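Local coordinates for protein putative DsbA oxidoreductase SCO1869 (Streptomyces coelicolor A3, PDB 3GL5) that probably acts as a thiol-disulfide oxidoreductase of the DsbA-like thioredoxin family, although its cellular role has not been established, at residues A21-E24 with K25-A29; L150-E153 with E154-V158; E173-A176 with A177-A181. All blocks are in the same frame, centred on the assembly; numbering follows the deposited sequence. Where two conformers were deposited one is given.

Overall arrangement
All three contacts are local, each within one helix of the DsbA-like thioredoxin domain. Contact 1 belongs to helix 14-28 of a beta-alpha-beta unit and contact 3 to helix 166-178; both turn apolar side chains onto strand 3-9 of the mixed sheet. Contact 2 instead opens helix 152-160, which packs on other helices. Each joins a buried face to an exposed one: Phe23 and Ala26 are buried in contact 1, Leu150 and Val155 in contact 2, Glu175 and Ala176 in contact 3, with more exposed residues in contacts 2 and 3. Chemistry follows position: closing-turn carbonyl bonds and a Phe-Leu pair in contact 1, an aspartate N-cap in contact 2, a Schellman ending beside the second subunit in contact 3.

Contact 1: A21-E24 with K25-A29; sequences ARFE and KALAA
Phe23 O accepts from Leu27 N at 2.8 Å, the shortest of four successive i to i+4 bonds in the last turns of helix 14-28, the crossover helix of a thioredoxin-type beta-alpha-beta unit. Ala21 O, Arg22 O and Glu24 O serve Lys25 N, Ala26 N and Ala28 N in the same way.

Phe23 and Leu27 suit the inward side: the Phe23 side chain touches Val5 and Ile7 of strand 3-9, while both side chains reach Val38 of strand 36-42. Ala26 is small enough for helix 201-213 to pack closely, meeting Ala201, Phe204 and Thr205. The polar residues lead elsewhere, Arg22 to a salt bridge with Glu86 and a hydrogen bond with Gln82, Glu24 to a salt bridge with Lys20.

With CG anti to the backbone N (chi1 172°), the Phe23 ring leans beside its carbonyl toward the following turn. Leu27 CB lies over one face near the rim, 4.1 Å above the plane, and Leu27 CD2 is 3.9 Å from Phe23 CE2.

Contact 2: L150-E153 with E154-V158; sequences LDAE and EVRAV
Asp151 O receives Val155 N at 3.0 Å as the chain turns into helix 152-160, and the i to i+4 pattern continues with Arg156 N on Ala152 O at 2.9 Å and Ala157 N on Glu153 O. Asp151 is the N-cap. Its CG stands anti to the backbone N (chi1 168°), bringing the carboxylate round toward the first turn, where OD2 accepts from Glu154 N. The place of OD2 is less sure, so the bond is best taken as consistent with N-capping; a short acidic side chain suits a position where it can accept from an early N-H that has no preceding helical carbonyl, and its negative charge probably interacts favourably with the positive end of the helix dipole.

Glu154 crosses Asp151 at about a right angle. A water joins them by another route: it accepts from Asp151 N at 2.7 Å and donates to Glu154 OE2 at 2.8 Å. That same oxygen makes a salt bridge with Arg113, which probably offsets part of the charge of the two neighbouring acids.

On the apolar side, Leu150 also crosses its partner Val155 almost perpendicularly; Leu150 CD2 and Val155 CG2 meet at 3.8 Å. Arg156 starts its chain beside the first turn, CG 3.3 Å from Ala152 O, and then runs outward; its NH1 comes back to 4.0 Å from Ala152 CB, and the guanidinium makes a salt bridge to Glu139.

Leu150 and Val155 both rest on Leu109 of helix 101-111, and Val158 adds contacts to Leu106 and Leu109. Helix 138-147 lies against another part of the turn, where Ala145 meets Val155, Val146 meets Ala152 and Val142 meets Arg156.

Contact 3: E173-A176 with A177-A181; sequences EREA and AQLGA
Ala177 N bonds to Glu173 O at 3.1 Å, continuing the regular pattern near the C-terminal end of helix 166-178; its small methyl adds little bulk to an exposed position. Gln178 N follows with a bond to Arg174 O. Gln178 and Arg174 run side by side in the same direction, amide and guanidinium planes 42° apart, and Gln178 NE2 lies 3.6 Å from Arg174 CG. The polar ends are joined by a water in the plane of the guanidinium, at its edge: it accepts from Arg174 NE at 2.9 Å and donates to Gln178 OE1 at 2.7 Å, with a weak further bond to Glu175 OE1. A long amide suits this place because its oxygen can take the water and also His2 N of the second subunit.

Leu179 N gives the shortest of the backbone bonds here, 2.8 Å to Glu175 O. Leu179 CG sits 3.3 Å from that oxygen, and the leucine crosses Glu175 obliquely. Bent at chi2 (83°), Glu175 swings its carboxylate along the helix toward Leu179; OE2 makes a salt bridge with Arg191 and a hydrogen bond with His2 N of the second subunit.

Gly180 ends the helix in a Schellman motif. Its phi of 91° suits glycine, since a side chain would press on the carbonyl oxygen of Leu179. Gly180 N bonds to Ala177 O, and Ala181 N returns to Ala176 O at 3.1 Å. Ala181 then turns its methyl back toward the helix, where CB lies 4.4 Å from Ala176 CB.

Trp8 of strand 3-9 meets Glu175, Ala176 and Leu179, while Phe186 of strand 186-189 receives Leu179 and Ala181. The helix end thus packs on the mixed sheet, with Leu218 of the second subunit also against Leu179.

Contact 1: A21-E24 with K25-A29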
ATOM      1  N   ALA A  21      11.804   4.316  16.040  1.00 26.89           N
ATOM      2  CA  ALA A  21      13.168   3.787  16.125  1.00 26.34           C
ATOM      3  C   ALA A  21      13.182   2.482  16.907  1.00 26.44           C
ATOM      4  O   ALA A  21      13.901   1.521  16.541  1.00 26.35           O
ATOM      5  CB  ALA A  21      14.087   4.801  16.765  1.00 26.42           C
ATOM      6  N   ARG A  22      12.378   2.426  17.968  1.00 25.90           N
ATOM      7  CA  ARG A  22      12.283   1.209  18.783  1.00 25.98           C
ATOM      8  C   ARG A  22      11.724   0.030  17.974  1.00 26.34           C
ATOM      9  O   ARG A  22      12.230  -1.087  18.057  1.00 26.30           O
ATOM     10  CB  ARG A  22      11.475   1.455  20.064  1.00 24.75           C
ATOM     11  CG  ARG A  22      12.331   1.832  21.185  1.00 25.24           C
ATOM     12  CD  ARG A  22      11.567   2.215  22.423  1.00 24.76           C
ATOM     13  NE  ARG A  22      12.374   3.059  23.301  1.00 22.05           N
ATOM     14  CZ  ARG A  22      11.901   3.638  24.404  1.00 24.84           C
ATOM     15  NH1 ARG A  22      10.637   3.491  24.748  1.00 26.76           N
ATOM     16  NH2 ARG A  22      12.676   4.396  25.155  1.00 25.72           N
ATOM     17  N   PHE A  23      10.690   0.308  17.183  1.00 26.36           N
ATOM     18  CA  PHE A  23      10.099  -0.681  16.328  1.00 26.50           C
ATOM     19  C   PHE A  23      11.085  -1.170  15.292  1.00 27.26           C
ATOM     20  O   PHE A  23      11.126  -2.377  14.990  1.00 26.74           O
ATOM     21  CB  PHE A  23       8.876  -0.142  15.588  1.00 25.51           C
ATOM     22  CG  PHE A  23       8.373  -1.092  14.559  1.00 26.90           C
ATOM     23  CD1 PHE A  23       7.663  -2.224  14.938  1.00 26.02           C
ATOM     24  CD2 PHE A  23       8.706  -0.917  13.215  1.00 27.65           C
ATOM     25  CE1 PHE A  23       7.248  -3.139  14.003  1.00 26.12           C
ATOM     26  CE2 PHE A  23       8.296  -1.836  12.256  1.00 25.80           C
ATOM     27  CZ  PHE A  23       7.550  -2.932  12.639  1.00 26.12           C
ATOM     28  N   GLU A  24      11.827  -0.239  14.697  1.00 27.91           N
ATOM     29  CA  GLU A  24      12.728  -0.600  13.627  1.00 29.77           C
ATOM     30  C   GLU A  24      13.848  -1.472  14.187  1.00 30.49           C
ATOM     31  O   GLU A  24      14.264  -2.500  13.592  1.00 30.44           O
ATOM     32  CB  GLU A  24      13.285   0.654  12.974  1.00 29.96           C
ATOM     33  CG  GLU A  24      12.318   1.286  11.962  1.00 33.42           C
ATOM     34  CD  GLU A  24      12.697   2.709  11.571  1.00 37.31           C
ATOM     35  OE1 GLU A  24      13.789   3.199  11.945  1.00 40.14           O
ATOM     36  OE2 GLU A  24      11.878   3.371  10.907  1.00 41.19           O
ATOM     37  N   LYS A  25      14.312  -1.082  15.367  1.00 30.40           N
ATOM     38  CA  LYS A  25      15.314  -1.876  16.041  1.00 31.14           C
ATOM     39  C   LYS A  25      14.775  -3.304  16.267  1.00 30.22           C
ATOM     40  O   LYS A  25      15.464  -4.262  15.986  1.00 28.96           O
ATOM     41  CB  LYS A  25      15.785  -1.174  17.320  1.00 31.13           C
ATOM     42  CG  LYS A  25      16.477  -2.092  18.312  1.00 34.69           C
ATOM     43  CD  LYS A  25      16.848  -1.375  19.615  1.00 37.32           C
ATOM     44  CE  LYS A  25      18.336  -1.130  19.659  1.00 39.32           C
ATOM     45  NZ  LYS A  25      18.925  -1.241  21.054  1.00 43.86           N
ATOM     46  N   ALA A  26      13.529  -3.435  16.716  1.00 29.69           N
ATOM     47  CA  ALA A  26      12.918  -4.750  16.943  1.00 30.06           C
ATOM     48  C   ALA A  26      12.764  -5.518  15.629  1.00 30.90           C
ATOM     49  O   ALA A  26      12.950  -6.756  15.569  1.00 32.20           O
ATOM     50  CB  ALA A  26      11.563  -4.586  17.601  1.00 30.11           C
ATOM     51  N   LEU A  27      12.426  -4.793  14.570  1.00 30.12           N
ATOM     52  CA  LEU A  27      12.174  -5.427  13.305  1.00 29.96           C
ATOM     53  C   LEU A  27      13.490  -6.040  12.720  1.00 30.69           C
ATOM     54  O   LEU A  27      13.484  -7.150  12.139  1.00 30.06           O
ATOM     55  CB  LEU A  27      11.521  -4.422  12.352  1.00 29.30           C
ATOM     56  CG  LEU A  27      11.303  -4.959  10.943  1.00 28.11           C
ATOM     57  CD1 LEU A  27      10.484  -6.250  11.040  1.00 28.97           C
ATOM     58  CD2 LEU A  27      10.663  -3.929   9.954  1.00 26.29           C
ATOM     59  N   ALA A  28      14.596  -5.307  12.886  1.00 31.10           N
ATOM     60  CA  ALA A  28      15.900  -5.741  12.415  1.00 31.61           C
ATOM     61  C   ALA A  28      16.384  -6.991  13.134  1.00 31.97           C
ATOM     62  O   ALA A  28      17.139  -7.778  12.579  1.00 32.54           O
ATOM     63  CB  ALA A  28      16.907  -4.629  12.503  1.00 31.43           C
ATOM     64  N   ALA A  29      15.895  -7.237  14.338  1.00 32.31           N
ATOM     65  CA  ALA A  29      16.279  -8.468  15.020  1.00 31.94           C
ATOM     66  C   ALA A  29      15.207  -9.547  14.891  1.00 32.52           C
ATOM     67  O   ALA A  29      15.369 -10.622  15.426  1.00 32.69           O
ATOM     68  CB  ALA A  29      16.595  -8.194  16.485  1.00 31.11           C
TER

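Contact 2: L150-E153 with E154-V158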
ATOM      1  N   LEU A 150      11.924  14.704  -3.030  1.00 32.42           N
ATOM      2  CA  LEU A 150      10.718  15.137  -3.741  1.00 34.01           C
ATOM      3  C   LEU A 150      10.981  16.341  -4.653  1.00 33.75           C
ATOM      4  O   LEU A 150      11.958  17.053  -4.457  1.00 33.77           O
ATOM      5  CB  LEU A 150       9.587  15.429  -2.763  1.00 33.89           C
ATOM      6  CG  LEU A 150       8.815  14.226  -2.257  1.00 35.61           C
ATOM      7  CD1 LEU A 150       9.605  13.433  -1.234  1.00 36.28           C
ATOM      8  CD2 LEU A 150       7.579  14.744  -1.587  1.00 37.32           C
ATOM      9  N   ASP A 151      10.118  16.550  -5.644  1.00 34.40           N
ATOM     10  CA  ASP A 151      10.193  17.721  -6.552  1.00 35.36           C
ATOM     11  C   ASP A 151       9.500  18.956  -5.958  1.00 35.22           C
ATOM     12  O   ASP A 151       8.458  18.827  -5.347  1.00 35.62           O
ATOM     13  CB  ASP A 151       9.578  17.392  -7.933  1.00 36.06           C
ATOM     14  CG  ASP A 151       9.356  18.643  -8.803  1.00 37.35           C
ATOM     15  OD1 ASP A 151      10.256  19.002  -9.584  1.00 39.49           O
ATOM     16  OD2 ASP A 151       8.304  19.306  -8.685  1.00 40.61           O
ATOM     17  N   ALA A 152      10.053  20.144  -6.196  1.00 35.20           N
ATOM     18  CA  ALA A 152       9.686  21.379  -5.486  1.00 34.92           C
ATOM     19  C   ALA A 152       8.456  22.137  -5.988  1.00 35.12           C
ATOM     20  O   ALA A 152       7.622  22.580  -5.162  1.00 35.32           O
ATOM     21  CB  ALA A 152      10.866  22.312  -5.460  1.00 35.46           C
ATOM     22  N   GLU A 153       8.359  22.309  -7.311  0.50 34.64           N
ATOM     23  CA  GLU A 153       7.216  22.988  -7.936  0.50 34.38           C
ATOM     24  C   GLU A 153       5.955  22.235  -7.529  0.50 34.43           C
ATOM     25  O   GLU A 153       4.887  22.824  -7.315  0.50 34.79           O
ATOM     26  CB  GLU A 153       7.347  22.991  -9.473  0.50 33.90           C
ATOM     27  CG  GLU A 153       8.777  23.111 -10.014  0.50 32.26           C
ATOM     28  CD  GLU A 153       8.912  22.651 -11.474  0.50 31.14           C
ATOM     29  OE1 GLU A 153       7.945  22.783 -12.259  0.50 29.11           O
ATOM     30  OE2 GLU A 153       9.993  22.152 -11.842  0.50 29.94           O
ATOM     31  N   GLU A 154       6.129  20.922  -7.420  1.00 34.34           N
ATOM     32  CA  GLU A 154       5.109  19.947  -7.123  1.00 33.77           C
ATOM     33  C   GLU A 154       4.709  19.961  -5.656  1.00 34.09           C
ATOM     34  O   GLU A 154       3.515  19.950  -5.316  1.00 34.86           O
ATOM     35  CB  GLU A 154       5.777  18.628  -7.459  1.00 33.80           C
ATOM     36  CG  GLU A 154       5.179  17.353  -7.004  1.00 33.16           C
ATOM     37  CD  GLU A 154       5.463  16.285  -8.034  1.00 35.24           C
ATOM     38  OE1 GLU A 154       5.319  16.588  -9.234  1.00 31.54           O
ATOM     39  OE2 GLU A 154       5.849  15.159  -7.666  1.00 38.31           O
ATOM     40  N   VAL A 155       5.711  19.991  -4.780  1.00 33.06           N
ATOM     41  CA  VAL A 155       5.471  19.990  -3.357  1.00 32.40           C
ATOM     42  C   VAL A 155       4.700  21.247  -3.032  1.00 31.93           C
ATOM     43  O   VAL A 155       3.776  21.231  -2.242  1.00 32.59           O
ATOM     44  CB  VAL A 155       6.813  19.887  -2.604  1.00 32.50           C
ATOM     45  CG1 VAL A 155       6.745  20.530  -1.230  1.00 31.99           C
ATOM     46  CG2 VAL A 155       7.217  18.426  -2.510  1.00 32.24           C
ATOM     47  N   ARG A 156       5.065  22.319  -3.720  1.00 32.35           N
ATOM     48  CA  ARG A 156       4.428  23.620  -3.620  1.00 32.37           C
ATOM     49  C   ARG A 156       2.991  23.623  -4.101  1.00 32.52           C
ATOM     50  O   ARG A 156       2.130  24.273  -3.477  1.00 32.88           O
ATOM     51  CB  ARG A 156       5.214  24.661  -4.430  1.00 32.60           C
ATOM     52  CG  ARG A 156       6.385  25.231  -3.684  1.00 32.75           C
ATOM     53  CD  ARG A 156       6.728  26.604  -4.213  1.00 35.72           C
ATOM     54  NE  ARG A 156       7.894  27.131  -3.511  1.00 37.15           N
ATOM     55  CZ  ARG A 156       9.148  26.805  -3.807  1.00 37.87           C
ATOM     56  NH1 ARG A 156       9.410  25.951  -4.791  1.00 37.63           N
ATOM     57  NH2 ARG A 156      10.153  27.330  -3.117  1.00 39.55           N
ATOM     58  N   ALA A 157       2.732  22.912  -5.202  1.00 31.87           N
ATOM     59  CA  ALA A 157       1.362  22.741  -5.697  1.00 31.49           C
ATOM     60  C   ALA A 157       0.499  22.029  -4.649  1.00 31.20           C
ATOM     61  O   ALA A 157      -0.623  22.435  -4.406  1.00 31.21           O
ATOM     62  CB  ALA A 157       1.347  21.975  -7.018  1.00 31.19           C
ATOM     63  N   VAL A 158       1.024  20.977  -4.028  1.00 31.66           N
ATOM     64  CA  VAL A 158       0.280  20.287  -2.950  1.00 32.28           C
ATOM     65  C   VAL A 158      -0.033  21.259  -1.779  1.00 32.67           C
ATOM     66  O   VAL A 158      -1.148  21.319  -1.282  1.00 33.00           O
ATOM     67  CB  VAL A 158       1.003  18.991  -2.500  1.00 32.28           C
ATOM     68  CG1 VAL A 158       0.382  18.421  -1.223  1.00 31.86           C
ATOM     69  CG2 VAL A 158       0.926  17.952  -3.605  1.00 31.58           C
TER
HETATM   70  O   HOH W   1       7.760  15.141  -5.648  1.00 35.91           O

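Contact 3: E173-A176 with A177-A181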
ATOM      1  N   GLU A 173      -7.020   8.588   9.058  1.00 24.44           N
ATOM      2  CA  GLU A 173      -7.500   8.946  10.400  1.00 24.26           C
ATOM      3  C   GLU A 173      -8.768   8.186  10.724  1.00 23.08           C
ATOM      4  O   GLU A 173      -8.942   7.713  11.808  1.00 24.05           O
ATOM      5  CB  GLU A 173      -7.722  10.460  10.525  1.00 22.11           C
ATOM      6  CG  GLU A 173      -6.424  11.183  10.485  1.00 22.89           C
ATOM      7  CD  GLU A 173      -6.559  12.711  10.330  1.00 26.26           C
ATOM      8  OE1 GLU A 173      -7.651  13.214   9.945  1.00 26.91           O
ATOM      9  OE2 GLU A 173      -5.563  13.412  10.623  1.00 27.75           O
ATOM     10  N   ARG A 174      -9.647   8.095   9.755  1.00 24.36           N
ATOM     11  CA  ARG A 174     -10.866   7.307   9.870  1.00 25.90           C
ATOM     12  C   ARG A 174     -10.571   5.850  10.276  1.00 25.54           C
ATOM     13  O   ARG A 174     -11.142   5.331  11.222  1.00 25.80           O
ATOM     14  CB  ARG A 174     -11.645   7.376   8.555  1.00 24.53           C
ATOM     15  CG  ARG A 174     -12.863   6.524   8.547  1.00 27.06           C
ATOM     16  CD  ARG A 174     -13.506   6.528   7.212  1.00 32.28           C
ATOM     17  NE  ARG A 174     -12.899   5.598   6.246  1.00 38.54           N
ATOM     18  CZ  ARG A 174     -12.451   5.941   5.029  1.00 38.20           C
ATOM     19  NH1 ARG A 174     -12.507   7.201   4.625  1.00 36.88           N
ATOM     20  NH2 ARG A 174     -11.964   5.015   4.202  1.00 39.33           N
ATOM     21  N   GLU A 175      -9.674   5.201   9.536  1.00 26.56           N
ATOM     22  CA  GLU A 175      -9.244   3.803   9.789  1.00 25.28           C
ATOM     23  C   GLU A 175      -8.701   3.594  11.236  1.00 25.16           C
ATOM     24  O   GLU A 175      -9.080   2.630  11.924  1.00 24.12           O
ATOM     25  CB  GLU A 175      -8.205   3.450   8.725  1.00 25.63           C
ATOM     26  CG  GLU A 175      -7.716   2.029   8.708  1.00 28.05           C
ATOM     27  CD  GLU A 175      -8.638   1.118   7.948  1.00 32.40           C
ATOM     28  OE1 GLU A 175      -9.033   1.484   6.811  1.00 35.34           O
ATOM     29  OE2 GLU A 175      -8.960   0.035   8.482  1.00 32.21           O
ATOM     30  N   ALA A 176      -7.883   4.532  11.718  1.00 25.46           N
ATOM     31  CA  ALA A 176      -7.367   4.498  13.096  1.00 26.10           C
ATOM     32  C   ALA A 176      -8.509   4.552  14.110  1.00 27.02           C
ATOM     33  O   ALA A 176      -8.529   3.811  15.110  1.00 27.07           O
ATOM     34  CB  ALA A 176      -6.438   5.685  13.320  1.00 26.85           C
ATOM     35  N   ALA A 177      -9.442   5.467  13.866  1.00 26.81           N
ATOM     36  CA  ALA A 177     -10.625   5.603  14.714  1.00 27.13           C
ATOM     37  C   ALA A 177     -11.448   4.295  14.693  1.00 26.81           C
ATOM     38  O   ALA A 177     -11.860   3.810  15.736  1.00 26.49           O
ATOM     39  CB  ALA A 177     -11.488   6.867  14.311  1.00 26.44           C
ATOM     40  N   GLN A 178     -11.623   3.689  13.521  1.00 27.26           N
ATOM     41  CA  GLN A 178     -12.328   2.403  13.432  1.00 27.20           C
ATOM     42  C   GLN A 178     -11.584   1.289  14.159  1.00 27.66           C
ATOM     43  O   GLN A 178     -12.216   0.396  14.725  1.00 28.71           O
ATOM     44  CB  GLN A 178     -12.534   2.004  11.967  1.00 27.72           C
ATOM     45  CG  GLN A 178     -13.722   2.694  11.318  1.00 29.77           C
ATOM     46  CD  GLN A 178     -13.730   2.596   9.808  1.00 30.38           C
ATOM     47  OE1 GLN A 178     -13.010   1.795   9.234  1.00 35.02           O
ATOM     48  NE2 GLN A 178     -14.564   3.410   9.153  1.00 29.79           N
ATOM     49  N   LEU A 179     -10.251   1.314  14.127  1.00 26.69           N
ATOM     50  CA  LEU A 179      -9.470   0.291  14.803  1.00 26.16           C
ATOM     51  C   LEU A 179      -9.339   0.505  16.303  1.00 27.11           C
ATOM     52  O   LEU A 179      -8.654  -0.271  16.946  1.00 28.49           O
ATOM     53  CB  LEU A 179      -8.098   0.136  14.170  1.00 24.76           C
ATOM     54  CG  LEU A 179      -8.221  -0.464  12.786  1.00 23.20           C
ATOM     55  CD1 LEU A 179      -6.903  -0.398  12.088  1.00 22.13           C
ATOM     56  CD2 LEU A 179      -8.752  -1.921  12.885  1.00 21.40           C
ATOM     57  N   GLY A 180      -9.979   1.545  16.839  1.00 27.20           N
ATOM     58  CA  GLY A 180      -9.998   1.803  18.273  1.00 27.37           C
ATOM     59  C   GLY A 180      -8.908   2.702  18.854  1.00 27.70           C
ATOM     60  O   GLY A 180      -8.946   2.995  20.050  1.00 28.52           O
ATOM     61  N   ALA A 181      -7.959   3.156  18.035  1.00 26.96           N
ATOM     62  CA  ALA A 181      -6.850   3.987  18.505  1.00 27.13           C
ATOM     63  C   ALA A 181      -7.286   5.393  18.906  1.00 27.28           C
ATOM     64  O   ALA A 181      -7.935   6.053  18.127  1.00 28.68           O
ATOM     65  CB  ALA A 181      -5.796   4.075  17.400  1.00 26.57           C
TER
HETATM   66  O   HOH W   2     -12.234   2.842   6.880  1.00 49.14           O